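PDB 1RW1: ArsC family reductase from Pseudomonas aeruginosa, which probably acts as a glutathione-dependent thiol reductase, a thioredoxin-fold member of the ArsC family. Local coordinates for residues 37-43 / 79-83; 44-49 / 95-101. All blocks are in the same frame, centred on the assembly; numbering follows the deposited sequence.

Contact 1. Residues 37-43 / 79-83; sequences IDREHLR and IELML
R39 and E80 form a side-on, two-nitrogen salt bridge: R39 NE donates to E80 OE2 at 2.8 Å and R39 NH2 to E80 OE1 at 2.9 Å. Each oxygen uses its syn lone pair and the two flat groups are turned 14° apart, which fixes the rotation of the guanidinium. The chain of R39, extended from CG to NE, reaches across to the far helix, while E80 folds back at chi2 (-53°).

Beside this bridge, L83 CD2 sits over the centre of one guanidinium face, 3.4 Å from R39 CZ, while the other methyl, CD1, rests 3.6 Å from I37 O. L42 points toward the opposite helix; its CD1 reaches the backbone at I79 O and L83 N and touches the selenomethionine M82 at CB. I79 CD1 meets R43 CG at 3.7 Å.

D38 is the N-cap of helix 39-49: its OD1 accepts from H41 N, and also from the ring nitrogen H41 ND1, from opposite faces of the carboxylate plane.

The axes of segments 39-43 and 79-83 approach to 9.8 Å, their N-to-C directions 132° apart. I89 packs on L42 and M82, and H41 NE2 is hydrogen-bonded to Y5 OH of strand 2-6.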
# COMPACT_ATOMS: atom_id res chain seq x y z
N ILE A 37 -0.60 7.48 8.18
CA ILE A 37 0.35 7.59 7.05
C ILE A 37 0.47 9.08 6.73
O ILE A 37 -0.37 9.88 7.15
CB ILE A 37 -0.16 6.80 5.82
CG1 ILE A 37 0.93 6.54 4.77
CG2 ILE A 37 -1.34 7.54 5.17
CD1 ILE A 37 2.21 5.88 5.29
N ASP A 38 1.50 9.45 5.98
CA ASP A 38 1.72 10.84 5.64
C ASP A 38 1.92 11.02 4.14
O ASP A 38 2.08 10.07 3.37
CB ASP A 38 2.89 11.41 6.43
CG ASP A 38 4.22 10.84 6.00
OD1 ASP A 38 4.31 10.01 5.09
OD2 ASP A 38 5.28 11.28 6.43
N ARG A 39 1.93 12.28 3.71
CA ARG A 39 2.03 12.61 2.31
C ARG A 39 3.38 12.23 1.74
O ARG A 39 3.48 11.93 0.56
CB ARG A 39 1.83 14.08 2.06
CG ARG A 39 0.48 14.54 2.08
CD ARG A 39 0.40 15.94 1.49
NE ARG A 39 -0.90 16.49 1.75
CZ ARG A 39 -1.21 17.16 2.83
NH1 ARG A 39 -0.30 17.39 3.77
NH2 ARG A 39 -2.45 17.57 2.98
N GLU A 40 4.44 12.29 2.54
CA GLU A 40 5.75 11.99 2.03
C GLU A 40 5.80 10.56 1.48
O GLU A 40 6.32 10.32 0.39
CB GLU A 40 6.81 12.26 3.11
CG GLU A 40 8.23 12.16 2.59
CD GLU A 40 8.77 10.75 2.56
OE1 GLU A 40 8.22 9.87 3.24
OE2 GLU A 40 9.75 10.50 1.85
N HIS A 41 5.23 9.61 2.21
CA HIS A 41 5.17 8.23 1.74
C HIS A 41 4.34 8.13 0.48
O HIS A 41 4.74 7.51 -0.50
CB HIS A 41 4.53 7.34 2.80
CG HIS A 41 5.50 6.85 3.79
ND1 HIS A 41 5.82 7.51 4.95
CD2 HIS A 41 6.23 5.72 3.77
CE1 HIS A 41 6.68 6.75 5.63
NE2 HIS A 41 6.98 5.69 4.90
N LEU A 42 3.14 8.70 0.51
CA LEU A 42 2.23 8.58 -0.61
C LEU A 42 2.81 9.18 -1.88
O LEU A 42 2.63 8.61 -2.98
CB LEU A 42 0.89 9.21 -0.29
CG LEU A 42 0.13 8.54 0.85
CD1 LEU A 42 -1.03 9.39 1.28
CD2 LEU A 42 -0.35 7.16 0.44
N ARG A 43 3.49 10.31 -1.78
CA ARG A 43 4.12 10.92 -2.95
C ARG A 43 5.18 10.01 -3.55
O ARG A 43 5.29 9.91 -4.77
CB ARG A 43 4.76 12.25 -2.57
CG ARG A 43 3.78 13.35 -2.36
CD ARG A 43 4.38 14.57 -1.72
NE ARG A 43 3.41 15.66 -1.77
CZ ARG A 43 3.36 16.68 -0.92
NH1 ARG A 43 4.22 16.75 0.09
NH2 ARG A 43 2.43 17.62 -1.07
N ILE A 79 -3.59 11.46 -3.74
CA ILE A 79 -2.83 11.50 -2.51
C ILE A 79 -3.67 12.09 -1.37
O ILE A 79 -3.66 11.57 -0.25
CB ILE A 79 -1.50 12.26 -2.73
CG1 ILE A 79 -0.54 11.41 -3.57
CG2 ILE A 79 -0.88 12.66 -1.39
CD1 ILE A 79 0.68 12.15 -4.04
N GLU A 80 -4.42 13.16 -1.64
CA GLU A 80 -5.25 13.71 -0.58
C GLU A 80 -6.30 12.73 -0.09
O GLU A 80 -6.58 12.68 1.10
CB GLU A 80 -5.91 15.03 -1.01
CG GLU A 80 -4.90 16.15 -1.27
CD GLU A 80 -3.95 16.37 -0.10
OE1 GLU A 80 -4.41 16.72 1.00
OE2 GLU A 80 -2.74 16.15 -0.27
N LEU A 81 -6.89 11.96 -1.00
CA LEU A 81 -7.89 10.97 -0.60
C LEU A 81 -7.27 9.91 0.32
O LEU A 81 -7.84 9.54 1.35
CB LEU A 81 -8.50 10.29 -1.82
CG LEU A 81 -9.35 11.16 -2.74
CD1 LEU A 81 -9.81 10.34 -3.94
CD2 LEU A 81 -10.54 11.74 -2.01
N MSE A 82 -6.12 9.39 -0.09
CA MSE A 82 -5.45 8.34 0.69
C MSE A 82 -4.92 8.82 2.03
O MSE A 82 -4.87 8.06 3.00
CB MSE A 82 -4.32 7.73 -0.13
CG MSE A 82 -4.85 6.94 -1.32
SE MSE A 82 -3.44 5.99 -2.33
CE MSE A 82 -2.68 7.54 -3.27
N LEU A 83 -4.51 10.09 2.08
CA LEU A 83 -3.96 10.66 3.29
C LEU A 83 -5.03 10.66 4.38
O LEU A 83 -4.75 10.31 5.53
CB LEU A 83 -3.49 12.09 3.00
CG LEU A 83 -2.91 12.86 4.18
CD1 LEU A 83 -1.68 12.18 4.74
CD2 LEU A 83 -2.62 14.25 3.75

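Contact 2. Residues 44-49 / 95-101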
# COMPACT_ATOMS: atom_id res chain seq x y z
N ARG A 44 6.01 9.40 -2.70
CA ARG A 44 7.04 8.50 -3.19
C ARG A 44 6.45 7.27 -3.87
O ARG A 44 6.91 6.86 -4.94
CB ARG A 44 7.93 8.07 -2.03
CG ARG A 44 9.11 8.93 -1.75
CD ARG A 44 10.10 8.21 -0.88
NE ARG A 44 9.59 8.00 0.46
CZ ARG A 44 9.25 6.81 0.96
NH1 ARG A 44 9.37 5.71 0.25
NH2 ARG A 44 8.78 6.75 2.19
N TRP A 45 5.43 6.67 -3.26
CA TRP A 45 4.85 5.47 -3.83
C TRP A 45 4.19 5.79 -5.17
O TRP A 45 4.32 5.04 -6.14
CB TRP A 45 3.84 4.87 -2.86
CG TRP A 45 4.41 4.43 -1.56
CD1 TRP A 45 5.72 4.19 -1.25
CD2 TRP A 45 3.67 4.19 -0.36
NE1 TRP A 45 5.82 3.79 0.07
CE2 TRP A 45 4.57 3.77 0.63
CE3 TRP A 45 2.30 4.25 -0.05
CZ2 TRP A 45 4.14 3.44 1.92
CZ3 TRP A 45 1.89 3.92 1.21
CH2 TRP A 45 2.81 3.52 2.19
N CYS A 46 3.46 6.90 -5.22
CA CYS A 46 2.81 7.27 -6.47
C CYS A 46 3.83 7.63 -7.56
O CYS A 46 3.60 7.34 -8.73
CB CYS A 46 1.85 8.44 -6.27
SG CYS A 46 0.33 8.02 -5.38
N ALA A 47 4.94 8.26 -7.19
CA ALA A 47 5.97 8.57 -8.17
C ALA A 47 6.50 7.31 -8.83
O ALA A 47 6.82 7.31 -10.03
CB ALA A 47 7.09 9.34 -7.50
N GLU A 48 6.64 6.24 -8.06
CA GLU A 48 7.24 5.02 -8.53
C GLU A 48 6.27 4.12 -9.28
O GLU A 48 6.68 3.39 -10.18
CB GLU A 48 7.84 4.27 -7.33
CG GLU A 48 8.49 2.94 -7.67
CD GLU A 48 8.98 2.19 -6.46
OE1 GLU A 48 8.79 2.70 -5.33
OE2 GLU A 48 9.55 1.11 -6.63
N HIS A 49 4.99 4.15 -8.90
CA HIS A 49 4.02 3.16 -9.36
C HIS A 49 2.80 3.71 -10.05
O HIS A 49 2.12 2.98 -10.77
CB HIS A 49 3.51 2.31 -8.18
CG HIS A 49 4.55 1.45 -7.59
ND1 HIS A 49 4.94 0.26 -8.15
CD2 HIS A 49 5.26 1.59 -6.45
CE1 HIS A 49 5.88 -0.28 -7.39
NE2 HIS A 49 6.08 0.50 -6.35
N GLU A 95 8.57 -1.90 1.26
CA GLU A 95 9.76 -1.11 0.97
C GLU A 95 10.99 -1.98 1.08
O GLU A 95 11.24 -2.58 2.11
CB GLU A 95 9.79 0.13 1.86
CG GLU A 95 8.73 1.13 1.41
CD GLU A 95 8.76 2.40 2.20
OE1 GLU A 95 9.33 2.40 3.31
OE2 GLU A 95 8.23 3.39 1.69
N LEU A 96 11.74 -2.04 -0.01
CA LEU A 96 12.89 -2.91 -0.16
C LEU A 96 14.22 -2.16 -0.07
O LEU A 96 15.29 -2.76 -0.10
CB LEU A 96 12.83 -3.61 -1.52
CG LEU A 96 11.63 -4.53 -1.72
CD1 LEU A 96 11.47 -4.88 -3.18
CD2 LEU A 96 11.76 -5.77 -0.85
N GLY A 97 14.17 -0.84 0.01
CA GLY A 97 15.37 -0.03 0.01
C GLY A 97 15.33 0.95 -1.14
O GLY A 97 14.92 2.09 -0.98
N GLY A 98 15.71 0.52 -2.33
CA GLY A 98 15.66 1.40 -3.48
C GLY A 98 14.31 1.44 -4.18
O GLY A 98 14.11 2.26 -5.08
N ARG A 99 13.39 0.58 -3.78
CA ARG A 99 12.14 0.45 -4.49
C ARG A 99 11.10 -0.25 -3.64
O ARG A 99 11.40 -0.71 -2.53
CB ARG A 99 12.35 -0.30 -5.79
CG ARG A 99 12.86 -1.72 -5.64
CD ARG A 99 12.99 -2.44 -6.98
NE ARG A 99 13.32 -3.86 -6.84
CZ ARG A 99 12.47 -4.86 -7.01
NH1 ARG A 99 11.20 -4.63 -7.33
NH2 ARG A 99 12.88 -6.11 -6.85
N THR A 100 9.88 -0.30 -4.16
CA THR A 100 8.77 -0.86 -3.42
C THR A 100 7.96 -1.82 -4.28
O THR A 100 7.95 -1.71 -5.52
CB THR A 100 7.83 0.22 -2.84
OG1 THR A 100 7.23 0.96 -3.90
CG2 THR A 100 8.59 1.23 -2.04
N LEU A 101 7.28 -2.74 -3.61
CA LEU A 101 6.28 -3.59 -4.24
C LEU A 101 4.91 -3.21 -3.70
O LEU A 101 4.74 -3.04 -2.50
CB LEU A 101 6.55 -5.06 -3.95
CG LEU A 101 7.85 -5.62 -4.54
CD1 LEU A 101 8.09 -7.04 -4.09
CD2 LEU A 101 7.83 -5.54 -6.05
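E95 OE2, in one of two modelled conformers, is gripped by two donors from helix 39-49, which approach from opposite faces of its carboxylate plane. W45 NE1 donates at 2.9 Å with a nearly straight bond (168°), the oxygen lying in the indole plane and being met on its anti side. R44 NH1 meets the oxygen from above the carboxylate at 3.0 Å in a salt bridge, to which R44 NH2 adds a weak bond. The R44 chain bends at chi3, and its NE pairs with E40; the other oxygen of E95 is bonded to Y5 OH.

A second polar cluster surrounds T100. Its hydroxyl donates to E48 OE1 at 2.7 Å, from well above the carboxylate plane, and accepts from H49 NE2, also at 2.7 Å, close to the plane of the imidazole. With OG1 set between the backbone N and the carbonyl carbon (chi1 63°), the hydroxyl faces the helix. The same carboxylate takes the backbone: T100 N donates to the syn lone pair of E48 OE2 at 2.9 Å. E48 can span the gap because its chain is extended from a CG anti to the backbone N (chi1 179°). H49 NE2 also makes a weak bond to T100 O. Packing is slight, T100 CG2 lying 4.2 Å from W45 CD1.

The last turns of the helix are thus joined to the hairpin of strands 93-95 and 100-102 mainly by polar bonds. In this conformer, the arginine, the indole N-H and Y5 OH probably stabilise the charged form of E95, and the hydroxyl and amide donors probably do the same for E48.

How the contacts relate
From the N terminus, the chain passes strands 2-6 and 27-31 before helix 39-49, which supplies the first segment of both contacts. Contact 1 closes the largely helical excursion between 43 and 79, bringing helix 75-84 back beside the first turns. The chain then returns to the sheet, and contact 2 joins the later turns to strands 93-95 and 100-102. The two closures therefore cross, their centres 13 Å apart. They meet at C46, whose sulfur touches M82 and I79, at W45 against I37, and where H41 packs on E95. Helix 39-49 consequently ties the helical part of this thioredoxin fold to its sheet.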